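Local coordinates for putative uncharacterized protein (Mycobacterium tuberculosis, PDB 2ZQ5) that probably transfers a sulfuryl group from the donor PAPS to an acceptor that is not known, at residues Ala241-Ala244 and Asp248-Val251; Thr260-Met265 and Tyr370-Glu375; Val24-Phe29 and Ser75-Lys80; Asp33-Glu38 and Ala197-Arg202; His108-Ala113 and Gly326-Ile331. All blocks are in the same frame, centred on the assembly; numbering follows the deposited sequence.

Overall arrangement
Contacts 1 and 5 are apolar and buried: contact 1 packs helix 239-245 on strand 250-255, contact 5 packs helix 104-111 against helix 324-334, and their nearest atoms are about 7 Å apart. Contact 2 is also buried and apolar, but joins the start of helix 262-272, the element after strand 250-255, to the C-terminal part of the chain. The other two turn polar. Contact 3 lies wholly among the N-terminal helices, with a salt bridge and a water at the surface; contact 4, partly buried, ties helix 36-50 to helix 194-201 by an indole-carboxylate bond. These two meet where F29 CB packs 3.6 Å from Y36 OH.

Contact 1 (Ala241-Ala244 and Asp248-Val251); sequences ALMA and DALV
M243 and A249 bring the two backbones nearest, with their CA atoms 6.6 Å apart, where the helical residues 241-244 lie beside a chain that enters strand 250-255 after a short turn. The side chains of A249 and V251 project toward the helix, while L250, between them, points to the other face of the sheet. L242 makes two of the three contacts. Its first torsion (chi1 -171°) swings the branch across to the strand, and methyl CD2 does the touching both times: it lies 3.6 Å from A249 CB and meets V251 CG2 more loosely at 4.4 Å. M243 adds a further touch from the next position of the helix. Its chain folds at chi2 and chi3, and SD comes within 4.2 Å of A249 CB, so that the alanine methyl is met by both a leucine methyl and a thioether sulfur. All of this is van der Waals packing among buried groups. Around the contact, F95 of strand 94-97 touches both L242 and A249, and Y209 of helix 206-219 also packs on L242. Backbone hydrogen bonds tie L250 to P93 and F95, and V251 to Q311 and Y313. Helix 239-245 lies in the beta-alpha-beta connection from strand 227-231 to strand 250-255, the parallel neighbours on the two sides of strand 94-97.

Contact 2 (Thr260-Met265 and Tyr370-Glu375); sequences TIMASM and YGLTVE
M262 and L372 make the apolar part of the contact: M262 CG meets L372 CD1 at 3.6 Å, and the two side chains cross at about a right angle. The first torsion of M262 (chi1 -178°) puts CG toward L372, and the bends at the next two carry the sulfur and CE elsewhere; a methylene in mid-chain therefore does the touching. L372 reaches over with a single methyl branch. M290 of helix 282-304 packs on both residues. The second kind of contact is a van der Waals approach of an aromatic carbon to a peptide oxygen, with Y370 CE2 lying 3.7 Å from A263 O. The phenol end runs on along helix 262-272, where Y370 OH hydrogen-bonds Q270 OE1 and the ring also packs on C266 and S267. Polar groups of each segment are used locally: M265 N bonds I261 O in the first turn of the helix, and T373 OG1 caps M376 N at the start of helix 374-380. The chemistry implies that the contact itself is apolar packing, with directional bonding supplied beside it by Y370 OH and Q270.

Contact 3 (Val24-Phe29 and Ser75-Lys80); sequences VGLDDF and SQSAWK
L26 and D28 face helix 55-81 from the irregular chain that leaves helix 13-24 at G25, a residue of positive phi, and runs past one side of the helical residues 75-80. The charged link is the salt bridge between D28 and K80, with K80 NZ 2.6 Å from D28 OD2. The lysine chain is fully extended beyond CG and delivers its ammonium to the anti lone pair of OD2, the one turned away from the other carboxylate oxygen. That other oxygen, D28 OD1, takes the backbone N of G30, so each end of the carboxylate has a partner and its rotation is restrained. The carboxylate of D28 lies over Q76: the two CG atoms of D28 and Q76 are 3.7 Å apart, and the carboxylate and amide planes differ by 28°. The backbone of D28 also presses on the glutamine, its O lying 3.3 Å from Q76 CG. Beyond the bend of the Q76 chain, OE1 accepts a 2.6 Å hydrogen bond from a water that also donates to F29 O at 3.1 Å; R72 NE is a further donor to F29 O. Apart from the ion pair, L26 CD1 rests 4.1 Å from S77 CB, and L26 packs on L73 one turn earlier in helix 55-81. The arrangement is a helix-loop junction at the protein surface: a glycine ends helix 13-24, and the loop that follows is clamped to helix 55-81 by one leucine, one ion pair and a bridging water.

Contact 4 (Asp33-Glu38 and Ala197-Arg202); sequences DDNYRE and ADWLSR
W199 reaches from the end of helix 194-201 to E38 and N35 at the start of helix 36-50, while D198, S201 and R202 bond to one another within the segment. D198 comes first. Its carboxylate holds R202 in a salt bridge, R202 NH2 lying 2.8 Å from D198 OD2. W199 then carries the contact. A fully trans first torsion (chi1 176°) stretches its indole across to the other helix, where NE1 donates to E38 OE2 at 2.8 Å. The N-H...O angle of 147° is moderately bent; the oxygen lies somewhat tilted from the ring plane, and it is met from above the carboxylate plane. Carboxylate and indole stand 72° apart. E38 reaches out on an extended chain, and its second oxygen, OE1, accepts N35 ND2 at 2.8 Å, so the carboxylate is gripped at both ends. The same N35 ND2 lies 3.9 Å from W199 CZ2, at the edge of the ring. A39 and V42 pack on the indole from helix 36-50, and the ring of H183 meets it too. S201 follows, its OG donating to D198 O at 2.7 Å. R202, last in the segment, turns to D198 and not to E38. The site is a helix N-terminus, with N35 at the N-cap and E38 three residues on; the E38 carboxylate takes an indole N-H and so ties the N-terminal helices to helix 194-201 of the sulfotransferase family region.

Contact 5 (His108-Ala113 and Gly326-Ile331); sequences HRLLGA and GTVADI
V328 meets L110 and L111 with its two methyls, one to each leucine. V328 CG2 lies 3.9 Å from L110 CD1 and 4.0 Å from L110 CB, so it rests along the side of that residue as well as at its tip. V328 CG1 lies 3.9 Å from L111 CD2, and here the two side chains slide past each other in opposite directions. The split follows from the valine torsion: CG1 is anti to the backbone N (chi1 173°) while CG2 is anti to the carbonyl carbon, which turns the two methyls to different leucines. The backbones come nearest at the same place, with the CA atoms of L111 and V328 7.3 Å apart. In the next shell, M347 of helix 341-348 packs on both L110 and V328 and covers the pair from a third helix. On the sheet side, L111 touches V229 of strand 227-231, and I331, one turn after V328, touches Y313 and V315 of strand 312-316. Polar bonds lie outside the apolar patch: L111 O accepts H117 ND1, and D330 pairs with R333 and with Y313 OH. Helix 104-111 follows strand 94-97 and is probably the counterpart of the helix after the phosphate-binding loop; two helices side by side on the parallel sheet are consistent with the P-loop-related alpha/beta fold of sulfotransferases.

Contact 1 (Ala241-Ala244 and Asp248-Val251)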
# COMPACT_ATOMS: atom_id res chain seq x y z
N ALA A 241 8.96 7.66 10.28
CA ALA A 241 8.03 6.87 11.08
C ALA A 241 8.39 5.39 10.97
O ALA A 241 8.31 4.65 11.95
CB ALA A 241 6.59 7.09 10.60
N LEU A 242 8.79 4.98 9.78
CA LEU A 242 9.17 3.60 9.54
C LEU A 242 10.37 3.24 10.42
O LEU A 242 10.34 2.23 11.12
CB LEU A 242 9.51 3.42 8.05
CG LEU A 242 9.74 2.01 7.50
CD1 LEU A 242 9.63 2.06 5.98
CD2 LEU A 242 11.10 1.48 7.93
N MET A 243 11.40 4.07 10.40
CA MET A 243 12.59 3.79 11.20
C MET A 243 12.33 3.90 12.70
O MET A 243 12.95 3.19 13.49
CB MET A 243 13.74 4.73 10.80
CG MET A 243 14.18 4.59 9.35
SD MET A 243 14.67 2.90 8.89
CE MET A 243 16.38 2.90 9.39
N ALA A 244 11.42 4.78 13.11
CA ALA A 244 11.11 4.91 14.53
C ALA A 244 10.41 3.65 15.03
O ALA A 244 10.63 3.21 16.16
CB ALA A 244 10.22 6.13 14.76
N ASP A 248 15.67 -1.33 13.05
CA ASP A 248 16.59 -2.20 12.33
C ASP A 248 16.11 -2.59 10.93
O ASP A 248 16.58 -3.57 10.36
CB ASP A 248 16.82 -3.47 13.14
CG ASP A 248 15.53 -4.25 13.39
OD1 ASP A 248 14.45 -3.74 13.02
OD2 ASP A 248 15.60 -5.36 13.95
N ALA A 249 15.18 -1.81 10.38
CA ALA A 249 14.63 -2.12 9.06
C ALA A 249 15.65 -2.11 7.93
O ALA A 249 16.65 -1.38 7.96
CB ALA A 249 13.50 -1.14 8.73
N LEU A 250 15.39 -2.95 6.93
CA LEU A 250 16.23 -3.05 5.74
C LEU A 250 15.33 -2.50 4.64
O LEU A 250 14.30 -3.09 4.31
CB LEU A 250 16.59 -4.51 5.47
CG LEU A 250 17.27 -5.22 6.64
CD1 LEU A 250 17.53 -6.67 6.28
CD2 LEU A 250 18.58 -4.51 6.99
N VAL A 251 15.71 -1.36 4.07
CA VAL A 251 14.90 -0.70 3.06
C VAL A 251 15.50 -0.78 1.66
O VAL A 251 16.66 -0.43 1.45
CB VAL A 251 14.70 0.78 3.43
CG1 VAL A 251 13.75 1.44 2.46
CG2 VAL A 251 14.17 0.88 4.86

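Contact 2 (Thr260-Met265 and Tyr370-Glu375)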
# COMPACT_ATOMS: atom_id res chain seq x y z
N THR A 260 10.03 8.15 -18.14
CA THR A 260 9.71 6.97 -18.94
C THR A 260 8.50 6.19 -18.43
O THR A 260 8.06 5.24 -19.07
CB THR A 260 10.91 5.98 -19.04
OG1 THR A 260 11.16 5.41 -17.75
CG2 THR A 260 12.15 6.70 -19.53
N ILE A 261 7.96 6.59 -17.28
CA ILE A 261 6.80 5.90 -16.72
C ILE A 261 5.63 6.80 -16.31
O ILE A 261 4.54 6.30 -16.03
CB ILE A 261 7.19 5.05 -15.48
CG1 ILE A 261 7.89 5.92 -14.43
CG2 ILE A 261 8.08 3.89 -15.90
CD1 ILE A 261 8.12 5.21 -13.10
N MET A 262 5.85 8.12 -16.28
CA MET A 262 4.78 9.04 -15.87
C MET A 262 3.49 8.86 -16.66
O MET A 262 2.40 8.84 -16.08
CB MET A 262 5.27 10.49 -15.97
CG MET A 262 4.24 11.54 -15.51
SD MET A 262 3.53 11.30 -13.85
CE MET A 262 4.89 11.74 -12.81
N ALA A 263 3.59 8.73 -17.98
CA ALA A 263 2.37 8.55 -18.78
C ALA A 263 1.65 7.26 -18.37
O ALA A 263 0.43 7.24 -18.22
CB ALA A 263 2.71 8.52 -20.27
N SER A 264 2.42 6.19 -18.19
CA SER A 264 1.87 4.90 -17.80
C SER A 264 1.20 4.98 -16.44
O SER A 264 0.14 4.40 -16.22
CB SER A 264 2.99 3.85 -17.76
OG SER A 264 2.49 2.58 -17.38
N MET A 265 1.83 5.72 -15.52
CA MET A 265 1.29 5.90 -14.18
C MET A 265 -0.06 6.60 -14.24
O MET A 265 -1.01 6.22 -13.56
CB MET A 265 2.26 6.71 -13.33
CG MET A 265 3.59 6.01 -13.07
SD MET A 265 4.84 7.13 -12.41
CE MET A 265 4.08 7.62 -10.89
N TYR A 370 -1.93 13.90 -20.60
CA TYR A 370 -2.04 14.34 -19.22
C TYR A 370 -1.45 15.73 -18.99
O TYR A 370 -1.04 16.07 -17.88
CB TYR A 370 -1.39 13.30 -18.32
CG TYR A 370 -1.96 11.93 -18.58
CD1 TYR A 370 -3.25 11.60 -18.16
CD2 TYR A 370 -1.26 11.00 -19.35
CE1 TYR A 370 -3.84 10.39 -18.51
CE2 TYR A 370 -1.84 9.78 -19.70
CZ TYR A 370 -3.13 9.49 -19.28
OH TYR A 370 -3.72 8.30 -19.67
N GLY A 371 -1.41 16.51 -20.07
CA GLY A 371 -0.90 17.87 -20.01
C GLY A 371 0.57 18.02 -19.68
O GLY A 371 0.99 19.06 -19.16
N LEU A 372 1.35 17.00 -20.00
CA LEU A 372 2.77 17.04 -19.69
C LEU A 372 3.67 16.87 -20.90
O LEU A 372 3.26 16.38 -21.94
CB LEU A 372 3.10 15.92 -18.69
CG LEU A 372 2.28 15.85 -17.41
CD1 LEU A 372 2.64 14.58 -16.65
CD2 LEU A 372 2.54 17.08 -16.55
N THR A 373 4.92 17.31 -20.73
CA THR A 373 5.93 17.16 -21.76
C THR A 373 7.05 16.39 -21.08
O THR A 373 7.15 16.38 -19.85
CB THR A 373 6.52 18.51 -22.25
OG1 THR A 373 7.21 19.15 -21.17
CG2 THR A 373 5.42 19.42 -22.76
N VAL A 374 7.89 15.74 -21.87
CA VAL A 374 8.99 14.98 -21.30
C VAL A 374 9.92 15.94 -20.54
O VAL A 374 10.50 15.57 -19.51
CB VAL A 374 9.78 14.22 -22.39
CG1 VAL A 374 10.43 15.19 -23.36
CG2 VAL A 374 10.81 13.31 -21.75
N GLU A 375 10.04 17.17 -21.04
CA GLU A 375 10.89 18.17 -20.40
C GLU A 375 10.37 18.49 -19.00
O GLU A 375 11.16 18.63 -18.05
CB GLU A 375 10.93 19.46 -21.22
CG GLU A 375 11.68 19.39 -22.55
CD GLU A 375 10.92 18.64 -23.63
OE1 GLU A 375 9.67 18.64 -23.59
OE2 GLU A 375 11.57 18.06 -24.53

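Contact 3 (Val24-Phe29 and Ser75-Lys80)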
# COMPACT_ATOMS: atom_id res chain seq x y z
N VAL A 24 -20.51 -5.82 10.19
CA VAL A 24 -19.92 -6.90 10.97
C VAL A 24 -20.41 -7.04 12.41
O VAL A 24 -20.13 -8.05 13.06
CB VAL A 24 -18.38 -6.80 10.98
CG1 VAL A 24 -17.84 -7.04 9.58
CG2 VAL A 24 -17.94 -5.44 11.50
N GLY A 25 -21.13 -6.04 12.90
CA GLY A 25 -21.65 -6.12 14.26
C GLY A 25 -20.68 -5.73 15.35
O GLY A 25 -20.99 -5.86 16.53
N LEU A 26 -19.50 -5.26 14.97
CA LEU A 26 -18.49 -4.84 15.93
C LEU A 26 -18.58 -3.33 16.12
O LEU A 26 -18.91 -2.60 15.18
CB LEU A 26 -17.09 -5.21 15.42
CG LEU A 26 -16.83 -6.69 15.13
CD1 LEU A 26 -15.46 -6.84 14.49
CD2 LEU A 26 -16.92 -7.48 16.43
N ASP A 27 -18.29 -2.84 17.33
CA ASP A 27 -18.36 -1.41 17.57
C ASP A 27 -17.18 -0.82 18.34
O ASP A 27 -17.21 0.35 18.71
CB ASP A 27 -19.66 -1.05 18.29
CG ASP A 27 -19.88 -1.85 19.55
OD1 ASP A 27 -18.90 -2.05 20.31
OD2 ASP A 27 -21.02 -2.28 19.79
N ASP A 28 -16.14 -1.62 18.59
CA ASP A 28 -14.96 -1.12 19.29
C ASP A 28 -13.94 -0.72 18.24
O ASP A 28 -13.23 -1.56 17.69
CB ASP A 28 -14.37 -2.18 20.21
CG ASP A 28 -13.16 -1.67 20.99
OD1 ASP A 28 -12.74 -0.52 20.77
OD2 ASP A 28 -12.63 -2.43 21.83
N PHE A 29 -13.87 0.58 17.95
CA PHE A 29 -12.95 1.10 16.95
C PHE A 29 -11.59 1.40 17.58
O PHE A 29 -10.69 1.90 16.91
CB PHE A 29 -13.53 2.37 16.33
CG PHE A 29 -14.77 2.13 15.51
CD1 PHE A 29 -14.68 1.84 14.15
CD2 PHE A 29 -16.03 2.16 16.11
CE1 PHE A 29 -15.82 1.59 13.40
CE2 PHE A 29 -17.18 1.91 15.36
CZ PHE A 29 -17.08 1.62 14.00
N SER A 75 -9.28 -5.74 13.18
CA SER A 75 -7.98 -5.78 13.85
C SER A 75 -8.13 -5.58 15.36
O SER A 75 -7.50 -6.29 16.14
CB SER A 75 -7.04 -4.70 13.29
OG SER A 75 -6.47 -5.11 12.06
N GLN A 76 -8.97 -4.63 15.75
CA GLN A 76 -9.19 -4.35 17.17
C GLN A 76 -9.70 -5.61 17.87
O GLN A 76 -9.23 -5.96 18.96
CB GLN A 76 -10.19 -3.21 17.34
CG GLN A 76 -10.39 -2.77 18.79
CD GLN A 76 -9.09 -2.39 19.46
OE1 GLN A 76 -8.31 -1.60 18.93
NE2 GLN A 76 -8.84 -2.97 20.64
N SER A 77 -10.65 -6.29 17.24
CA SER A 77 -11.20 -7.51 17.80
C SER A 77 -10.16 -8.63 17.82
O SER A 77 -10.07 -9.39 18.79
CB SER A 77 -12.42 -7.96 16.99
OG SER A 77 -13.01 -9.12 17.56
N ALA A 78 -9.36 -8.72 16.76
CA ALA A 78 -8.33 -9.74 16.68
C ALA A 78 -7.31 -9.59 17.81
O ALA A 78 -6.85 -10.58 18.38
CB ALA A 78 -7.64 -9.69 15.33
N TRP A 79 -6.94 -8.35 18.12
CA TRP A 79 -5.97 -8.11 19.18
C TRP A 79 -6.50 -8.58 20.53
O TRP A 79 -5.74 -9.03 21.38
CB TRP A 79 -5.59 -6.62 19.25
CG TRP A 79 -4.77 -6.16 18.06
CD1 TRP A 79 -3.77 -6.86 17.44
CD2 TRP A 79 -4.87 -4.91 17.38
NE1 TRP A 79 -3.25 -6.12 16.41
CE2 TRP A 79 -3.91 -4.92 16.35
CE3 TRP A 79 -5.68 -3.78 17.54
CZ2 TRP A 79 -3.73 -3.84 15.47
CZ3 TRP A 79 -5.51 -2.70 16.67
CH2 TRP A 79 -4.54 -2.74 15.65
N LYS A 80 -7.82 -8.46 20.72
CA LYS A 80 -8.45 -8.90 21.97
C LYS A 80 -8.46 -10.42 22.02
O LYS A 80 -8.29 -11.03 23.08
CB LYS A 80 -9.88 -8.41 22.05
CG LYS A 80 -10.06 -6.92 22.23
CD LYS A 80 -11.54 -6.61 22.29
CE LYS A 80 -11.81 -5.14 22.46
NZ LYS A 80 -13.28 -4.89 22.42
O HOH W 1 -8.50 -0.22 16.70

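Contact 4 (Asp33-Glu38 and Ala197-Arg202)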
# COMPACT_ATOMS: atom_id res chain seq x y z
N ASP A 33 -5.58 7.00 19.01
CA ASP A 33 -4.17 7.31 19.15
C ASP A 33 -3.45 7.46 17.82
O ASP A 33 -2.37 8.04 17.76
CB ASP A 33 -3.46 6.23 19.99
CG ASP A 33 -3.86 6.28 21.45
OD1 ASP A 33 -3.85 7.39 22.03
OD2 ASP A 33 -4.17 5.21 22.02
N ASP A 34 -4.06 6.96 16.75
CA ASP A 34 -3.44 7.09 15.43
C ASP A 34 -4.05 8.26 14.65
O ASP A 34 -3.76 8.44 13.47
CB ASP A 34 -3.53 5.77 14.64
CG ASP A 34 -4.95 5.27 14.46
OD1 ASP A 34 -5.85 5.70 15.21
OD2 ASP A 34 -5.16 4.43 13.57
N ASN A 35 -4.87 9.05 15.34
CA ASN A 35 -5.50 10.23 14.76
C ASN A 35 -6.31 9.92 13.50
O ASN A 35 -6.36 10.73 12.57
CB ASN A 35 -4.41 11.27 14.45
CG ASN A 35 -4.96 12.68 14.36
OD1 ASN A 35 -5.82 13.07 15.16
ND2 ASN A 35 -4.45 13.46 13.41
N TYR A 36 -6.97 8.77 13.48
CA TYR A 36 -7.76 8.38 12.32
C TYR A 36 -9.02 9.22 12.12
O TYR A 36 -9.47 9.41 10.99
CB TYR A 36 -8.11 6.88 12.40
CG TYR A 36 -9.40 6.56 13.12
CD1 TYR A 36 -10.59 6.42 12.42
CD2 TYR A 36 -9.43 6.40 14.51
CE1 TYR A 36 -11.78 6.12 13.07
CE2 TYR A 36 -10.61 6.10 15.17
CZ TYR A 36 -11.78 5.97 14.45
OH TYR A 36 -12.96 5.69 15.11
N ARG A 37 -9.59 9.72 13.21
CA ARG A 37 -10.80 10.53 13.09
C ARG A 37 -10.54 11.84 12.35
O ARG A 37 -11.31 12.21 11.46
CB ARG A 37 -11.39 10.82 14.47
CG ARG A 37 -12.14 9.63 15.07
CD ARG A 37 -12.72 9.98 16.43
NE ARG A 37 -13.66 8.96 16.90
CZ ARG A 37 -14.83 8.70 16.32
NH1 ARG A 37 -15.20 9.37 15.23
NH2 ARG A 37 -15.62 7.76 16.82
N GLU A 38 -9.46 12.53 12.70
CA GLU A 38 -9.13 13.79 12.03
C GLU A 38 -8.84 13.49 10.56
O GLU A 38 -9.29 14.21 9.67
CB GLU A 38 -7.91 14.47 12.64
CG GLU A 38 -7.69 15.89 12.12
CD GLU A 38 -6.33 16.48 12.44
OE1 GLU A 38 -5.68 16.02 13.40
OE2 GLU A 38 -5.90 17.42 11.73
N ALA A 197 -3.99 15.64 0.52
CA ALA A 197 -2.59 15.40 0.23
C ALA A 197 -1.71 16.38 1.01
O ALA A 197 -0.68 16.00 1.57
CB ALA A 197 -2.33 15.54 -1.28
N ASP A 198 -2.13 17.64 1.04
CA ASP A 198 -1.41 18.70 1.74
C ASP A 198 -1.39 18.43 3.24
O ASP A 198 -0.35 18.55 3.89
CB ASP A 198 -2.09 20.05 1.47
CG ASP A 198 -1.48 21.19 2.27
OD1 ASP A 198 -0.31 21.54 2.00
OD2 ASP A 198 -2.16 21.72 3.17
N TRP A 199 -2.55 18.08 3.78
CA TRP A 199 -2.67 17.79 5.20
C TRP A 199 -1.76 16.61 5.56
O TRP A 199 -0.99 16.67 6.52
CB TRP A 199 -4.13 17.43 5.53
CG TRP A 199 -4.35 17.02 6.96
CD1 TRP A 199 -4.54 17.85 8.03
CD2 TRP A 199 -4.38 15.69 7.48
NE1 TRP A 199 -4.69 17.11 9.18
CE2 TRP A 199 -4.59 15.78 8.87
CE3 TRP A 199 -4.24 14.42 6.89
CZ2 TRP A 199 -4.66 14.65 9.69
CZ3 TRP A 199 -4.32 13.29 7.71
CH2 TRP A 199 -4.52 13.42 9.10
N LEU A 200 -1.83 15.55 4.76
CA LEU A 200 -1.02 14.37 5.02
C LEU A 200 0.48 14.67 5.01
O LEU A 200 1.23 14.10 5.81
CB LEU A 200 -1.36 13.28 3.99
CG LEU A 200 -0.73 11.90 4.21
CD1 LEU A 200 -1.13 11.36 5.59
CD2 LEU A 200 -1.19 10.95 3.11
N SER A 201 0.91 15.57 4.13
CA SER A 201 2.33 15.91 4.04
C SER A 201 2.85 16.57 5.31
O SER A 201 4.06 16.63 5.53
CB SER A 201 2.58 16.83 2.84
OG SER A 201 2.20 18.16 3.13
N ARG A 202 1.94 17.06 6.16
CA ARG A 202 2.31 17.72 7.41
C ARG A 202 2.15 16.82 8.63
O ARG A 202 2.45 17.23 9.75
CB ARG A 202 1.46 18.98 7.61
CG ARG A 202 1.74 20.10 6.61
CD ARG A 202 0.83 21.30 6.84
NE ARG A 202 -0.42 21.23 6.09
CZ ARG A 202 -1.63 21.13 6.64
NH1 ARG A 202 -1.76 21.09 7.95
NH2 ARG A 202 -2.70 21.08 5.86

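Contact 5 (His108-Ala113 and Gly326-Ile331)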
# COMPACT_ATOMS: atom_id res chain seq x y z
N HIS A 108 8.88 -7.51 -4.54
CA HIS A 108 8.04 -7.91 -3.42
C HIS A 108 7.78 -9.42 -3.47
O HIS A 108 7.95 -10.12 -2.46
CB HIS A 108 6.71 -7.14 -3.50
CG HIS A 108 5.83 -7.32 -2.30
ND1 HIS A 108 4.50 -6.97 -2.31
CD2 HIS A 108 6.08 -7.79 -1.05
CE1 HIS A 108 3.97 -7.21 -1.12
NE2 HIS A 108 4.91 -7.70 -0.34
N ARG A 109 7.39 -9.91 -4.64
CA ARG A 109 7.11 -11.33 -4.82
C ARG A 109 8.36 -12.18 -4.66
O ARG A 109 8.30 -13.28 -4.11
CB ARG A 109 6.50 -11.57 -6.20
CG ARG A 109 5.16 -10.90 -6.42
CD ARG A 109 4.69 -11.11 -7.85
NE ARG A 109 3.45 -10.40 -8.14
CZ ARG A 109 2.92 -10.30 -9.36
NH1 ARG A 109 3.53 -10.85 -10.40
NH2 ARG A 109 1.78 -9.64 -9.54
N LEU A 110 9.49 -11.68 -5.15
CA LEU A 110 10.74 -12.42 -5.04
C LEU A 110 11.19 -12.54 -3.59
O LEU A 110 11.38 -13.64 -3.08
CB LEU A 110 11.83 -11.73 -5.87
CG LEU A 110 11.74 -11.91 -7.39
CD1 LEU A 110 12.66 -10.93 -8.09
CD2 LEU A 110 12.09 -13.34 -7.76
N LEU A 111 11.35 -11.40 -2.92
CA LEU A 111 11.79 -11.41 -1.53
C LEU A 111 10.78 -12.14 -0.64
O LEU A 111 11.16 -12.78 0.35
CB LEU A 111 12.00 -9.98 -1.03
CG LEU A 111 13.04 -9.17 -1.82
CD1 LEU A 111 13.09 -7.74 -1.29
CD2 LEU A 111 14.41 -9.83 -1.70
N GLY A 112 9.50 -12.05 -0.98
CA GLY A 112 8.48 -12.71 -0.19
C GLY A 112 8.37 -14.20 -0.45
O GLY A 112 7.64 -14.90 0.25
N ALA A 113 9.09 -14.68 -1.46
CA ALA A 113 9.06 -16.09 -1.83
C ALA A 113 9.96 -16.94 -0.94
O ALA A 113 9.78 -18.16 -0.86
CB ALA A 113 9.48 -16.25 -3.29
N GLY A 326 20.00 -12.55 -9.59
CA GLY A 326 21.28 -11.94 -9.30
C GLY A 326 21.10 -10.69 -8.46
O GLY A 326 21.90 -10.41 -7.56
N THR A 327 20.05 -9.93 -8.76
CA THR A 327 19.76 -8.71 -8.02
C THR A 327 19.40 -9.06 -6.58
O THR A 327 19.89 -8.44 -5.64
CB THR A 327 18.58 -7.94 -8.66
OG1 THR A 327 18.93 -7.59 -10.01
CG2 THR A 327 18.27 -6.68 -7.87
N VAL A 328 18.53 -10.05 -6.42
CA VAL A 328 18.11 -10.49 -5.09
C VAL A 328 19.31 -11.01 -4.31
O VAL A 328 19.44 -10.76 -3.11
CB VAL A 328 17.05 -11.61 -5.18
CG1 VAL A 328 16.76 -12.16 -3.79
CG2 VAL A 328 15.78 -11.07 -5.81
N ALA A 329 20.19 -11.73 -5.00
CA ALA A 329 21.38 -12.28 -4.35
C ALA A 329 22.25 -11.14 -3.81
O ALA A 329 22.83 -11.27 -2.74
CB ALA A 329 22.18 -13.12 -5.34
N ASP A 330 22.32 -10.04 -4.55
CA ASP A 330 23.12 -8.91 -4.12
C ASP A 330 22.46 -8.18 -2.96
O ASP A 330 23.14 -7.62 -2.10
CB ASP A 330 23.36 -7.94 -5.28
CG ASP A 330 24.56 -7.04 -5.05
OD1 ASP A 330 25.68 -7.58 -4.87
OD2 ASP A 330 24.40 -5.80 -5.04
N ILE A 331 21.13 -8.18 -2.93
CA ILE A 331 20.40 -7.54 -1.84
C ILE A 331 20.69 -8.31 -0.55
O ILE A 331 20.97 -7.71 0.49
CB ILE A 331 18.88 -7.53 -2.12
CG1 ILE A 331 18.58 -6.55 -3.25
CG2 ILE A 331 18.11 -7.15 -0.86
CD1 ILE A 331 17.14 -6.58 -3.73